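PDB 4OGG: protein DJ-1 homolog D, which belongs to the DJ-1/PfpI family of the glutaminase I clan and carries two DJ-1-like domains in tandem on one chain. Local coordinates for residues C[299-302]-C[306-309]. Sequence-based numbering, arbitrary orientation.
Sequences EFMN and PVAS
With chi1 at 178°, CG1 of V307 lies opposite the backbone N while CG2 lies opposite the carbonyl carbon, which turns the CG2 methyl to F300 and M301 of the helix that precedes the strand. M301 reaches back by a folded chain: chi1 is -67°, and further bends at chi2 and chi3 carry SD over to the valine. The contact is a helix-to-strand junction in the second DJ-1/PfpI unit, whose core is an alpha/beta sandwich; helix 291-302 leads through the four residues 303-306 into strand 307-309, an inner strand of the six-stranded sheet, and packs back on it. The evidence for close packing is a single methyl shared by two helix neighbours. V307 CG2 lies 3.7 Å from F300 CB and equally 3.7 Å from M301 SD, so it fits between consecutive residues of one helical turn. The M301 and V307 side chains cross at about a right angle, and the sulfur also comes within 4.1 Å of V307 CB. F300 makes its close approach through CB, the ring itself being directed past the valine: CD2 comes obliquely to P306 O at 4.4 Å, a loose contact. The F300 side chain also touches L276 of the adjacent strand 275-278 and Y273, and K305 makes a cation-pi contact with the ring. No hydrogen bond joins the two segments, which bury 136 Å² between them; the helix is held here by apolar packing, whereas the strand's backbone bonds run to its sheet neighbours, V307 with V361 and A308 with L276 and I278. The first side-chain bond of P306 is directed away from the helix, and the residue touches L376, L379 and L380 of helix 369-380. Between helix and strand the nearest CA atoms, those of F300 and V307, stand 7.1 Å apart.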
loop_
_atom_site.group_PDB
_atom_site.type_symbol
_atom_site.label_atom_id
_atom_site.label_comp_id
_atom_site.label_asym_id
_atom_site.label_seq_id
_atom_site.Cartn_x
_atom_site.Cartn_y
_atom_site.Cartn_z
ATOM N N GLU C 299 -20.066 34.728 -4.853
ATOM C CA GLU C 299 -20.623 35.213 -6.107
ATOM C C GLU C 299 -21.810 34.363 -6.553
ATOM O O GLU C 299 -22.883 34.892 -6.846
ATOM C CB GLU C 299 -19.546 35.216 -7.191
ATOM C CG GLU C 299 -19.973 35.887 -8.481
ATOM C CD GLU C 299 -18.818 36.078 -9.440
ATOM O OE1 GLU C 299 -17.803 36.686 -9.034
ATOM O OE2 GLU C 299 -18.925 35.626 -10.600
ATOM N N PHE C 300 -21.621 33.047 -6.607
ATOM C CA PHE C 300 -22.701 32.152 -7.014
ATOM C C PHE C 300 -23.873 32.233 -6.051
ATOM O O PHE C 300 -25.031 32.218 -6.467
ATOM C CB PHE C 300 -22.215 30.701 -7.082
ATOM C CG PHE C 300 -21.481 30.363 -8.348
ATOM C CD1 PHE C 300 -20.173 30.790 -8.552
ATOM C CD2 PHE C 300 -22.105 29.613 -9.342
ATOM C CE1 PHE C 300 -19.495 30.472 -9.728
ATOM C CE2 PHE C 300 -21.438 29.292 -10.521
ATOM C CZ PHE C 300 -20.130 29.721 -10.715
ATOM N N MET C 301 -23.573 32.312 -4.760
ATOM C CA MET C 301 -24.622 32.393 -3.754
ATOM C C MET C 301 -25.403 33.697 -3.891
ATOM O O MET C 301 -26.624 33.716 -3.725
ATOM C CB MET C 301 -24.019 32.275 -2.351
ATOM C CG MET C 301 -23.427 30.898 -2.041
ATOM S SD MET C 301 -24.632 29.551 -2.197
ATOM C CE MET C 301 -25.558 29.750 -0.682
ATOM N N ASN C 302 -24.702 34.783 -4.200
ATOM C CA ASN C 302 -25.354 36.076 -4.365
ATOM C C ASN C 302 -26.177 36.108 -5.646
ATOM O O ASN C 302 -27.300 36.606 -5.654
ATOM C CB ASN C 302 -24.321 37.207 -4.380
ATOM C CG ASN C 302 -23.655 37.400 -3.035
ATOM O OD1 ASN C 302 -24.314 37.361 -1.994
ATOM N ND2 ASN C 302 -22.346 37.620 -3.046
ATOM N N PRO C 306 -27.379 27.883 -8.919
ATOM C CA PRO C 306 -27.315 26.589 -8.236
ATOM C C PRO C 306 -25.915 26.240 -7.733
ATOM O O PRO C 306 -24.931 26.359 -8.464
ATOM C CB PRO C 306 -27.807 25.615 -9.304
ATOM C CG PRO C 306 -28.795 26.445 -10.070
ATOM C CD PRO C 306 -28.049 27.752 -10.226
ATOM N N VAL C 307 -25.841 25.833 -6.470
ATOM C CA VAL C 307 -24.583 25.441 -5.847
ATOM C C VAL C 307 -24.827 24.084 -5.200
ATOM O O VAL C 307 -25.734 23.933 -4.377
ATOM C CB VAL C 307 -24.132 26.454 -4.761
ATOM C CG1 VAL C 307 -22.846 25.974 -4.098
ATOM C CG2 VAL C 307 -23.908 27.824 -5.385
ATOM N N ALA C 308 -24.033 23.096 -5.594
ATOM C CA ALA C 308 -24.167 21.749 -5.061
ATOM C C ALA C 308 -22.878 21.353 -4.352
ATOM O O ALA C 308 -21.819 21.270 -4.970
ATOM C CB ALA C 308 -24.475 20.775 -6.189
ATOM N N SER C 309 -22.976 21.116 -3.049
ATOM C CA SER C 309 -21.815 20.746 -2.249
ATOM C C SER C 309 -22.097 19.425 -1.553
ATOM O O SER C 309 -23.208 19.189 -1.091
ATOM C CB SER C 309 -21.533 21.836 -1.213
ATOM O OG SER C 309 -20.328 21.584 -0.510
#